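Long-range contact in STING-associated CdnE c-di-GMP synthase (PDB 6WT8), which probably synthesises the signalling nucleotide cyclic di-GMP, which would activate a partner STING protein in bacterial CBASS antiphage defence: residues L77-Q90 / N103-S115. Residues are numbered along the deposited sequence; the frame is centred on the assembly and turned at random.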
loop_
_atom_site.group_PDB
_atom_site.type_symbol
_atom_site.label_atom_id
_atom_site.label_comp_id
_atom_site.label_asym_id
_atom_site.label_seq_id
_atom_site.Cartn_x
_atom_site.Cartn_y
_atom_site.Cartn_z
ATOM N N LEU A 77 -17.486 9.895 14.139
ATOM C CA LEU A 77 -16.634 9.425 15.206
ATOM C C LEU A 77 -15.942 10.596 15.892
ATOM O O LEU A 77 -15.722 10.556 17.101
ATOM C CB LEU A 77 -15.593 8.468 14.620
ATOM C CG LEU A 77 -16.123 7.247 13.905
ATOM C CD1 LEU A 77 -14.954 6.500 13.300
ATOM C CD2 LEU A 77 -16.730 6.317 15.000
ATOM N N LYS A 78 -15.625 11.662 15.149
ATOM C CA LYS A 78 -14.940 12.820 15.744
ATOM C C LYS A 78 -15.877 13.587 16.661
ATOM O O LYS A 78 -15.480 13.982 17.757
ATOM C CB LYS A 78 -14.405 13.738 14.640
ATOM C CG LYS A 78 -13.677 14.924 15.185
ATOM C CD LYS A 78 -13.035 15.768 14.038
ATOM C CE LYS A 78 -11.784 15.158 13.599
ATOM N NZ LYS A 78 -10.934 16.241 12.896
ATOM N N LYS A 79 -17.148 13.735 16.252
ATOM C CA LYS A 79 -18.103 14.376 17.154
ATOM C C LYS A 79 -18.268 13.557 18.442
ATOM O O LYS A 79 -18.378 14.125 19.533
ATOM C CB LYS A 79 -19.435 14.536 16.426
ATOM C CG LYS A 79 -20.411 15.476 17.240
ATOM C CD LYS A 79 -21.713 15.691 16.457
ATOM C CE LYS A 79 -22.632 16.682 17.191
ATOM N NZ LYS A 79 -23.042 16.093 18.481
ATOM N N SER A 80 -18.273 12.223 18.331
ATOM C CA SER A 80 -18.463 11.336 19.482
ATOM C C SER A 80 -17.280 11.341 20.435
ATOM O O SER A 80 -17.483 11.416 21.658
ATOM C CB SER A 80 -18.754 9.914 18.949
ATOM O OG SER A 80 -18.615 8.948 19.967
ATOM N N HIS A 81 -16.043 11.192 19.919
ATOM C CA HIS A 81 -14.917 10.957 20.809
ATOM C C HIS A 81 -13.608 11.383 20.169
ATOM O O HIS A 81 -12.541 10.823 20.482
ATOM C CB HIS A 81 -14.870 9.468 21.219
ATOM C CG HIS A 81 -14.895 8.511 20.064
ATOM N ND1 HIS A 81 -16.054 7.906 19.604
ATOM C CD2 HIS A 81 -13.893 8.057 19.279
ATOM C CE1 HIS A 81 -15.758 7.141 18.567
ATOM N NE2 HIS A 81 -14.455 7.200 18.352
ATOM N N GLY A 82 -13.700 12.427 19.331
ATOM C CA GLY A 82 -12.488 12.985 18.729
ATOM C C GLY A 82 -11.477 13.483 19.744
ATOM O O GLY A 82 -10.277 13.586 19.431
ATOM N N ASN A 83 -11.918 13.762 20.965
ATOM C CA ASN A 83 -11.039 14.218 22.025
ATOM C C ASN A 83 -10.098 13.121 22.497
ATOM O O ASN A 83 -9.191 13.418 23.280
ATOM C CB ASN A 83 -11.847 14.776 23.208
ATOM C CG ASN A 83 -12.895 13.770 23.742
ATOM O OD1 ASN A 83 -13.728 13.289 22.952
ATOM N ND2 ASN A 83 -12.837 13.449 25.061
ATOM N N LEU A 84 -10.334 11.867 22.094
ATOM C CA LEU A 84 -9.498 10.747 22.530
ATOM C C LEU A 84 -8.641 10.154 21.427
ATOM O O LEU A 84 -7.774 9.321 21.724
ATOM C CB LEU A 84 -10.385 9.613 23.109
ATOM C CG LEU A 84 -11.164 10.018 24.390
ATOM C CD1 LEU A 84 -11.954 8.769 24.874
ATOM C CD2 LEU A 84 -10.250 10.468 25.495
ATOM N N VAL A 85 -8.842 10.550 20.164
ATOM C CA VAL A 85 -8.178 9.888 19.059
ATOM C C VAL A 85 -7.736 10.899 18.001
ATOM O O VAL A 85 -8.290 12.002 17.860
ATOM C CB VAL A 85 -9.114 8.852 18.383
ATOM C CG1 VAL A 85 -9.445 7.710 19.321
ATOM C CG2 VAL A 85 -10.389 9.516 17.798
ATOM N N ASP A 86 -6.711 10.485 17.245
ATOM C CA ASP A 86 -6.407 11.034 15.928
ATOM C C ASP A 86 -7.011 10.181 14.826
ATOM O O ASP A 86 -7.187 8.970 14.974
ATOM C CB ASP A 86 -4.906 11.047 15.686
ATOM C CG ASP A 86 -4.144 11.976 16.632
ATOM O OD1 ASP A 86 -4.708 12.948 17.202
ATOM O OD2 ASP A 86 -2.903 11.756 16.735
ATOM N N PHE A 87 -7.285 10.800 13.695
ATOM C CA PHE A 87 -7.819 10.068 12.557
ATOM C C PHE A 87 -6.833 10.059 11.419
ATOM O O PHE A 87 -6.325 11.113 11.019
ATOM C CB PHE A 87 -9.133 10.678 12.073
ATOM C CG PHE A 87 -10.243 10.587 13.100
ATOM C CD1 PHE A 87 -10.918 9.370 13.244
ATOM C CD2 PHE A 87 -10.587 11.670 13.939
ATOM C CE1 PHE A 87 -11.898 9.224 14.207
ATOM C CE2 PHE A 87 -11.565 11.519 14.889
ATOM C CZ PHE A 87 -12.199 10.290 15.026
ATOM N N GLU A 88 -6.652 8.881 10.838
ATOM C CA GLU A 88 -5.776 8.709 9.692
ATOM C C GLU A 88 -6.415 7.718 8.728
ATOM O O GLU A 88 -7.578 7.331 8.865
ATOM C CB GLU A 88 -4.399 8.203 10.148
ATOM C CG GLU A 88 -3.629 9.162 11.084
ATOM C CD GLU A 88 -3.217 10.490 10.423
ATOM O OE1 GLU A 88 -3.199 10.631 9.169
ATOM O OE2 GLU A 88 -2.903 11.406 11.211
ATOM N N ARG A 89 -5.681 7.370 7.652
ATOM C CA ARG A 89 -6.171 6.443 6.644
ATOM C C ARG A 89 -5.081 5.455 6.292
ATOM O O ARG A 89 -3.894 5.765 6.376
ATOM C CB ARG A 89 -6.558 7.180 5.336
ATOM C CG ARG A 89 -7.650 8.254 5.474
ATOM C CD ARG A 89 -8.983 7.644 5.849
ATOM N NE ARG A 89 -9.963 8.740 5.837
ATOM C CZ ARG A 89 -10.280 9.478 6.919
ATOM N NH1 ARG A 89 -9.735 9.187 8.096
ATOM N NH2 ARG A 89 -11.142 10.507 6.818
ATOM N N GLN A 90 -5.471 4.260 5.842
ATOM C CA GLN A 90 -4.473 3.305 5.358
ATOM C C GLN A 90 -5.049 2.537 4.197
ATOM O O GLN A 90 -6.252 2.586 3.915
ATOM C CB GLN A 90 -4.011 2.303 6.414
ATOM C CG GLN A 90 -5.143 1.394 6.983
ATOM C CD GLN A 90 -4.665 0.341 7.938
ATOM O OE1 GLN A 90 -3.594 0.442 8.537
ATOM N NE2 GLN A 90 -5.468 -0.717 8.074
ATOM N N ASN A 103 -12.072 -1.577 -4.001
ATOM C CA ASN A 103 -11.167 -1.353 -2.883
ATOM C C ASN A 103 -11.426 0.021 -2.263
ATOM O O ASN A 103 -11.726 0.999 -2.951
ATOM C CB ASN A 103 -9.724 -1.416 -3.354
ATOM C CG ASN A 103 -9.291 -2.759 -3.868
ATOM O OD1 ASN A 103 -8.492 -2.809 -4.796
ATOM N ND2 ASN A 103 -9.757 -3.851 -3.250
ATOM N N ASP A 104 -11.285 0.102 -0.936
ATOM C CA ASP A 104 -11.538 1.307 -0.189
ATOM C C ASP A 104 -10.389 1.639 0.743
ATOM O O ASP A 104 -9.655 0.745 1.195
ATOM C CB ASP A 104 -12.794 1.116 0.660
ATOM C CG ASP A 104 -14.027 1.200 -0.153
ATOM O OD1 ASP A 104 -14.424 2.325 -0.521
ATOM O OD2 ASP A 104 -14.614 0.132 -0.432
ATOM N N VAL A 105 -10.234 2.943 1.004
ATOM C CA VAL A 105 -9.399 3.369 2.148
ATOM C C VAL A 105 -9.997 2.783 3.423
ATOM O O VAL A 105 -11.227 2.672 3.564
ATOM C CB VAL A 105 -9.249 4.896 2.305
ATOM C CG1 VAL A 105 -8.566 5.550 1.076
ATOM C CG2 VAL A 105 -10.607 5.593 2.540
ATOM N N ASP A 106 -9.132 2.431 4.383
ATOM C CA ASP A 106 -9.622 2.170 5.743
ATOM C C ASP A 106 -9.488 3.443 6.570
ATOM O O ASP A 106 -8.491 4.187 6.444
ATOM C CB ASP A 106 -8.769 1.132 6.499
ATOM C CG ASP A 106 -8.768 -0.237 5.926
ATOM O OD1 ASP A 106 -9.708 -0.641 5.244
ATOM O OD2 ASP A 106 -7.790 -0.976 6.227
ATOM N N LEU A 107 -10.463 3.683 7.449
ATOM C CA LEU A 107 -10.325 4.761 8.420
ATOM C C LEU A 107 -9.644 4.219 9.676
ATOM O O LEU A 107 -10.037 3.161 10.197
ATOM C CB LEU A 107 -11.716 5.307 8.771
ATOM C CG LEU A 107 -11.723 6.458 9.819
ATOM C CD1 LEU A 107 -12.946 7.306 9.592
ATOM C CD2 LEU A 107 -11.772 5.901 11.268
ATOM N N VAL A 108 -8.605 4.912 10.159
ATOM C CA VAL A 108 -7.893 4.493 11.361
ATOM C C VAL A 108 -8.126 5.544 12.427
ATOM O O VAL A 108 -7.848 6.738 12.205
ATOM C CB VAL A 108 -6.383 4.334 11.088
ATOM C CG1 VAL A 108 -5.724 3.654 12.291
ATOM C CG2 VAL A 108 -6.170 3.467 9.882
ATOM N N GLN A 109 -8.588 5.136 13.603
ATOM C CA GLN A 109 -8.686 6.048 14.740
ATOM C C GLN A 109 -7.707 5.573 15.802
ATOM O O GLN A 109 -7.646 4.380 16.105
ATOM C CB GLN A 109 -10.108 6.169 15.244
ATOM C CG GLN A 109 -10.681 4.882 15.783
ATOM C CD GLN A 109 -12.138 5.057 16.205
ATOM O OE1 GLN A 109 -12.668 6.179 16.343
ATOM N NE2 GLN A 109 -12.786 3.928 16.431
ATOM N N ILE A 110 -6.827 6.465 16.260
ATOM C CA ILE A 110 -5.669 6.096 17.054
ATOM C C ILE A 110 -5.763 6.856 18.364
ATOM O O ILE A 110 -5.753 8.097 18.370
ATOM C CB ILE A 110 -4.373 6.456 16.287
ATOM C CG1 ILE A 110 -4.417 5.909 14.853
ATOM C CG2 ILE A 110 -3.213 5.881 17.052
ATOM C CD1 ILE A 110 -3.369 6.578 13.893
ATOM N N THR A 111 -5.818 6.142 19.493
ATOM C CA THR A 111 -5.843 6.851 20.761
ATOM C C THR A 111 -4.583 7.705 20.906
ATOM O O THR A 111 -3.496 7.305 20.470
ATOM C CB THR A 111 -5.954 5.849 21.900
ATOM O OG1 THR A 111 -4.907 4.858 21.806
ATOM C CG2 THR A 111 -7.330 5.226 21.873
ATOM N N ASN A 112 -4.741 8.941 21.412
ATOM C CA ASN A 112 -3.634 9.900 21.297
ATOM C C ASN A 112 -3.220 10.480 22.649
ATOM O O ASN A 112 -2.473 11.469 22.660
ATOM C CB ASN A 112 -3.988 11.035 20.308
ATOM C CG ASN A 112 -5.191 11.864 20.775
ATOM O OD1 ASN A 112 -5.649 11.735 21.922
ATOM N ND2 ASN A 112 -5.701 12.716 19.890
ATOM N N LYS A 113 -3.684 9.902 23.747
ATOM C CA LYS A 113 -3.331 10.286 25.121
ATOM C C LYS A 113 -2.088 9.601 25.642
ATOM O O LYS A 113 -1.483 10.079 26.616
ATOM C CB LYS A 113 -4.414 9.872 26.098
ATOM C CG LYS A 113 -5.746 10.452 25.865
ATOM C CD LYS A 113 -5.660 11.932 25.905
ATOM C CE LYS A 113 -6.948 12.493 26.459
ATOM N NZ LYS A 113 -7.160 13.824 25.827
ATOM N N SER A 114 -1.826 8.401 25.141
ATOM C CA SER A 114 -0.682 7.602 25.542
ATOM C C SER A 114 -0.254 6.828 24.318
ATOM O O SER A 114 -1.025 6.668 23.368
ATOM C CB SER A 114 -1.020 6.646 26.688
ATOM O OG SER A 114 -2.055 5.769 26.292
ATOM N N SER A 115 1.011 6.451 24.302
ATOM C CA SER A 115 1.560 5.744 23.170
ATOM C C SER A 115 2.433 4.610 23.682
ATOM O O SER A 115 3.026 4.694 24.751
ATOM C CB SER A 115 2.379 6.691 22.302
ATOM O OG SER A 115 2.919 6.019 21.189
HETATM O O HOH W 1 -7.856 14.619 20.248
HETATM O O HOH W 2 -6.409 13.897 23.214
#
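Q90 and D106 form the last hydrogen-bonded pair of an antiparallel arrangement in which strand 85-90 runs beside strand 106-112, within the mixed sheet of a Pol-beta-like nucleotidyltransferase fold. With CG held between its backbone N and carbonyl carbon (chi1 61°), the extended Q90 side chain delivers NE2 to the anti lone pair of D106 OD2 at 3.0 Å, while its CG packs on V108 CG2 at 3.7 Å. An alanine here would remove the amide donor and is likely to leave the D106 carboxylate freer to turn, besides uncovering V108. D104 and D106 match the D-x-D pair that binds catalytic magnesium in relatives and may do so here, although D104 OD1 is held by R193 and S66.

On the sheet face bearing F87 and Q109, the end of helix 60-81 lies nearly parallel to strand 106-112 before the chain reverses into strand 85-90. H81 NE2 points in its ring plane to Q109 OE1, 2.9 Å away, with the amide turned 52° from the ring; Q109 NE2 is taken by S165 and T199, so both ends of this buried amide are satisfied. S80 OG hydrogen-bonds H81 ND1 at 2.8 Å, engaging both ring nitrogens. L107 CD2 meets L77 CD1 tip to tip at 3.8 Å and also lies at the F87 ring edge.

At the other end of the pairing, N112 ND2 drops onto D86 OD1 from above the carboxylate plane at 2.9 Å, and Y202 holds OD2. Back beside Q90, R89, held by E74 and N71 through NH2, lays its guanidinium against L107 CD1; its NH1 and V108 N grip E88 O from opposite faces of the carbonyl plane.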